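PDB 2HWY: nonsense-mediated mRNA decay factor SMG5, which promotes UPF1 dephosphorylation in nonsense-mediated mRNA decay and has no RNase activity by itself; its C-terminal PIN domain is the part described here. Local coordinates for residues L12-A23 and G49-E60. Numbering follows the deposited sequence.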
loop_
_atom_site.group_PDB
_atom_site.type_symbol
_atom_site.label_atom_id
_atom_site.label_comp_id
_atom_site.label_asym_id
_atom_site.label_seq_id
_atom_site.Cartn_x
_atom_site.Cartn_y
_atom_site.Cartn_z
ATOM N N LEU A 12 -0.501 -4.984 -2.938
ATOM C CA LEU A 12 -1.492 -4.770 -3.979
ATOM C C LEU A 12 -1.601 -5.957 -4.903
ATOM O O LEU A 12 -2.692 -6.313 -5.320
ATOM C CB LEU A 12 -1.144 -3.531 -4.801
ATOM C CG LEU A 12 -1.399 -2.249 -4.024
ATOM C CD1 LEU A 12 -0.649 -1.102 -4.659
ATOM C CD2 LEU A 12 -2.907 -1.943 -3.901
ATOM N N CYS A 13 -0.459 -6.546 -5.242
ATOM C CA CYS A 13 -0.417 -7.659 -6.205
ATOM C C CYS A 13 -1.019 -8.957 -5.692
ATOM O O CYS A 13 -1.566 -9.715 -6.476
ATOM C CB CYS A 13 1.018 -7.918 -6.673
ATOM S SG CYS A 13 1.526 -6.748 -7.956
ATOM N N HIS A 14 -0.923 -9.184 -4.383
ATOM C CA HIS A 14 -1.263 -10.449 -3.759
ATOM C C HIS A 14 -2.423 -10.396 -2.771
ATOM O O HIS A 14 -2.913 -11.444 -2.361
ATOM C CB HIS A 14 -0.055 -10.958 -3.009
ATOM C CG HIS A 14 1.097 -11.296 -3.897
ATOM N ND1 HIS A 14 2.386 -10.882 -3.634
ATOM C CD2 HIS A 14 1.152 -12.004 -5.050
ATOM C CE1 HIS A 14 3.189 -11.336 -4.582
ATOM N NE2 HIS A 14 2.463 -12.013 -5.456
ATOM N N HIS A 15 -2.856 -9.207 -2.374
ATOM C CA HIS A 15 -3.853 -9.061 -1.320
ATOM C C HIS A 15 -4.758 -7.875 -1.628
ATOM O O HIS A 15 -5.102 -7.085 -0.751
ATOM C CB HIS A 15 -3.181 -8.878 0.039
ATOM C CG HIS A 15 -2.231 -9.981 0.394
ATOM N ND1 HIS A 15 -0.868 -9.890 0.189
ATOM C CD2 HIS A 15 -2.445 -11.203 0.932
ATOM C CE1 HIS A 15 -0.286 -11.004 0.594
ATOM N NE2 HIS A 15 -1.222 -11.820 1.043
ATOM N N LEU A 16 -5.159 -7.790 -2.890
ATOM C CA LEU A 16 -6.017 -6.740 -3.365
ATOM C C LEU A 16 -7.338 -6.682 -2.617
ATOM O O LEU A 16 -7.860 -5.597 -2.374
ATOM C CB LEU A 16 -6.275 -6.966 -4.831
ATOM C CG LEU A 16 -7.145 -5.947 -5.521
ATOM C CD1 LEU A 16 -6.537 -4.544 -5.404
ATOM C CD2 LEU A 16 -7.283 -6.379 -6.959
ATOM N N PRO A 17 -7.911 -7.849 -2.274
ATOM C CA PRO A 17 -9.192 -7.801 -1.533
ATOM C C PRO A 17 -9.107 -7.252 -0.101
ATOM O O PRO A 17 -10.094 -6.758 0.416
ATOM C CB PRO A 17 -9.642 -9.262 -1.537
ATOM C CG PRO A 17 -8.853 -9.894 -2.693
ATOM C CD PRO A 17 -7.532 -9.242 -2.579
ATOM N N VAL A 18 -7.943 -7.321 0.525
ATOM C CA VAL A 18 -7.717 -6.644 1.797
ATOM C C VAL A 18 -7.718 -5.124 1.580
ATOM O O VAL A 18 -8.379 -4.369 2.314
ATOM C CB VAL A 18 -6.370 -7.080 2.409
ATOM C CG1 VAL A 18 -5.976 -6.168 3.560
ATOM C CG2 VAL A 18 -6.447 -8.536 2.877
ATOM N N ILE A 19 -6.972 -4.686 0.564
ATOM C CA ILE A 19 -6.904 -3.278 0.238
ATOM C C ILE A 19 -8.288 -2.775 -0.171
ATOM O O ILE A 19 -8.716 -1.713 0.276
ATOM C CB ILE A 19 -5.774 -2.965 -0.807
ATOM C CG1 ILE A 19 -4.403 -3.136 -0.152
ATOM C CG2 ILE A 19 -5.848 -1.526 -1.318
ATOM C CD1 ILE A 19 -3.739 -4.424 -0.436
ATOM N N ARG A 20 -9.014 -3.549 -0.962
ATOM C CA ARG A 20 -10.383 -3.161 -1.310
ATOM C C ARG A 20 -11.196 -2.850 -0.067
ATOM O O ARG A 20 -11.796 -1.800 0.039
ATOM C CB ARG A 20 -11.080 -4.244 -2.118
ATOM C CG ARG A 20 -12.496 -3.849 -2.597
ATOM C CD ARG A 20 -13.220 -4.990 -3.341
ATOM N NE ARG A 20 -12.310 -5.652 -4.275
ATOM C CZ ARG A 20 -12.111 -5.300 -5.544
ATOM N NH1 ARG A 20 -12.775 -4.282 -6.083
ATOM N NH2 ARG A 20 -11.242 -5.983 -6.288
ATOM N N GLN A 21 -11.190 -3.775 0.877
ATOM C CA GLN A 21 -11.905 -3.599 2.142
ATOM C C GLN A 21 -11.510 -2.309 2.844
ATOM O O GLN A 21 -12.366 -1.535 3.250
ATOM C CB GLN A 21 -11.620 -4.778 3.071
ATOM C CG GLN A 21 -12.697 -5.051 4.097
ATOM C CD GLN A 21 -13.990 -5.518 3.473
ATOM O OE1 GLN A 21 -14.016 -5.982 2.326
ATOM N NE2 GLN A 21 -15.077 -5.389 4.217
ATOM N N LEU A 22 -10.210 -2.076 2.972
ATOM C CA LEU A 22 -9.695 -0.949 3.766
ATOM C C LEU A 22 -9.954 0.378 3.082
ATOM O O LEU A 22 -10.348 1.340 3.724
ATOM C CB LEU A 22 -8.196 -1.120 4.000
ATOM C CG LEU A 22 -7.873 -2.398 4.770
ATOM C CD1 LEU A 22 -6.466 -2.889 4.469
ATOM C CD2 LEU A 22 -8.099 -2.197 6.259
ATOM N N ALA A 23 -9.744 0.393 1.768
ATOM C CA ALA A 23 -9.937 1.570 0.927
ATOM C C ALA A 23 -11.401 1.955 0.796
ATOM O O ALA A 23 -11.741 3.094 0.483
ATOM C CB ALA A 23 -9.360 1.296 -0.447
ATOM N N GLY A 49 -1.421 -10.038 -10.921
ATOM C CA GLY A 49 -1.687 -9.277 -9.714
ATOM C C GLY A 49 -1.528 -7.805 -9.997
ATOM O O GLY A 49 -2.385 -7.012 -9.611
ATOM N N ALA A 50 -0.441 -7.453 -10.691
ATOM C CA ALA A 50 -0.148 -6.056 -11.100
ATOM C C ALA A 50 -1.253 -5.427 -11.954
ATOM O O ALA A 50 -1.693 -4.310 -11.692
ATOM C CB ALA A 50 1.179 -5.993 -11.851
ATOM N N ARG A 51 -1.676 -6.160 -12.978
ATOM C CA ARG A 51 -2.771 -5.765 -13.869
ATOM C C ARG A 51 -4.096 -5.503 -13.155
ATOM O O ARG A 51 -4.834 -4.595 -13.534
ATOM C CB ARG A 51 -2.983 -6.852 -14.923
ATOM C CG ARG A 51 -4.133 -6.597 -15.887
ATOM C CD ARG A 51 -4.070 -7.585 -17.050
ATOM N NE ARG A 51 -3.157 -7.152 -18.116
ATOM C CZ ARG A 51 -2.824 -7.890 -19.176
ATOM N NH1 ARG A 51 -3.305 -9.130 -19.322
ATOM N NH2 ARG A 51 -1.990 -7.393 -20.094
ATOM N N ASP A 52 -4.408 -6.295 -12.138
ATOM C CA ASP A 52 -5.626 -6.082 -11.355
ATOM C C ASP A 52 -5.452 -5.057 -10.233
ATOM O O ASP A 52 -6.376 -4.314 -9.913
ATOM C CB ASP A 52 -6.116 -7.410 -10.815
ATOM C CG ASP A 52 -6.516 -8.355 -11.922
ATOM O OD1 ASP A 52 -6.821 -9.525 -11.613
ATOM O OD2 ASP A 52 -6.529 -7.911 -13.105
ATOM N N GLY A 53 -4.271 -5.011 -9.643
ATOM C CA GLY A 53 -3.938 -3.914 -8.761
ATOM C C GLY A 53 -4.259 -2.563 -9.393
ATOM O O GLY A 53 -4.919 -1.729 -8.777
ATOM N N ILE A 54 -3.808 -2.350 -10.628
ATOM C CA ILE A 54 -4.100 -1.094 -11.320
ATOM C C ILE A 54 -5.571 -0.973 -11.668
ATOM O O ILE A 54 -6.203 0.033 -11.320
ATOM C CB ILE A 54 -3.257 -0.910 -12.606
ATOM C CG1 ILE A 54 -1.907 -0.287 -12.267
ATOM C CG2 ILE A 54 -3.955 0.016 -13.595
ATOM C CD1 ILE A 54 -0.861 -0.568 -13.303
ATOM N N ARG A 55 -6.099 -1.986 -12.367
ATOM C CA ARG A 55 -7.480 -1.932 -12.832
ATOM C C ARG A 55 -8.439 -1.655 -11.679
ATOM O O ARG A 55 -9.317 -0.800 -11.769
ATOM C CB ARG A 55 -7.861 -3.239 -13.530
ATOM C CG ARG A 55 -7.135 -3.475 -14.845
ATOM N N TYR A 56 -8.237 -2.317 -10.538
ATOM C CA TYR A 56 -9.042 -2.063 -9.350
ATOM C C TYR A 56 -8.994 -0.610 -8.955
ATOM O O TYR A 56 -10.031 0.023 -8.735
ATOM C CB TYR A 56 -8.530 -2.880 -8.165
ATOM C CG TYR A 56 -8.868 -2.258 -6.836
ATOM C CD1 TYR A 56 -10.143 -2.384 -6.295
ATOM C CD2 TYR A 56 -7.925 -1.508 -6.133
ATOM C CE1 TYR A 56 -10.468 -1.800 -5.076
ATOM C CE2 TYR A 56 -8.242 -0.918 -4.901
ATOM C CZ TYR A 56 -9.512 -1.079 -4.385
ATOM O OH TYR A 56 -9.826 -0.511 -3.176
ATOM N N LEU A 57 -7.766 -0.104 -8.836
ATOM C CA LEU A 57 -7.508 1.281 -8.438
ATOM C C LEU A 57 -8.225 2.282 -9.319
ATOM O O LEU A 57 -8.750 3.279 -8.823
ATOM C CB LEU A 57 -6.002 1.567 -8.444
ATOM C CG LEU A 57 -5.201 0.938 -7.292
ATOM C CD1 LEU A 57 -3.714 1.098 -7.516
ATOM C CD2 LEU A 57 -5.583 1.534 -5.969
ATOM N N GLU A 58 -8.266 2.007 -10.617
ATOM C CA GLU A 58 -9.018 2.852 -11.545
ATOM C C GLU A 58 -10.535 2.703 -11.393
ATOM O O GLU A 58 -11.284 3.661 -11.537
ATOM C CB GLU A 58 -8.582 2.567 -12.975
ATOM C CG GLU A 58 -7.175 3.089 -13.281
ATOM C CD GLU A 58 -6.511 2.367 -14.444
ATOM O OE1 GLU A 58 -5.575 2.929 -15.029
ATOM O OE2 GLU A 58 -6.920 1.240 -14.787
ATOM N N ALA A 59 -10.986 1.497 -11.097
ATOM C CA ALA A 59 -12.404 1.276 -10.821
ATOM C C ALA A 59 -12.844 2.087 -9.585
ATOM O O ALA A 59 -13.873 2.783 -9.623
ATOM C CB ALA A 59 -12.694 -0.207 -10.636
ATOM N N GLU A 60 -12.063 2.030 -8.502
ATOM C CA GLU A 60 -12.392 2.862 -7.340
ATOM C C GLU A 60 -12.385 4.349 -7.710
ATOM O O GLU A 60 -13.251 5.098 -7.279
ATOM C CB GLU A 60 -11.467 2.612 -6.146
ATOM C CG GLU A 60 -11.513 1.202 -5.550
ATOM C CD GLU A 60 -12.728 0.933 -4.638
ATOM O OE1 GLU A 60 -13.781 1.599 -4.843
ATOM O OE2 GLU A 60 -12.609 0.047 -3.716
#
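E60 OE2 accepts a hydrogen bond from Y56 OH at 2.9 Å and a weak one from T24 OG1, just beyond A23, whose CB lies 3.3 Å from Y56 OH. The tyrosine donates from the anti side of the carboxylate, a little out of its plane, while N65 holds OE1, so both carboxylate oxygens have partners. That bond, one turn apart within helix 48-63, holds the hydroxyl of a ring that illustrates how one large residue can bridge two helices: segments 16-23 and 49-60 run 16° from parallel, their axes 11.1 Å apart at the closest. Y56, with CG anti to the backbone N (chi1 155°), enters as a knob between L16, I19, R20 and A23. L16 CD1 leans obliquely on the ring, 3.4 Å from Y56 CD2. The R20 guanidinium turns one face to the CD1–CE1 edge of the ring, the planes 80° apart. At helix 9-14 the backbones close in, and G49 CA offers a C-H contact to C13 O at 3.3 Å; C13 SG rests beside A50. C13 and A50 also meet helix 34-43, whereas L12, A23 and L57 reach strand 29-32, so helices 9-14 and 16-25 together pack against helix 48-63 on the PIN domain's parallel sheet.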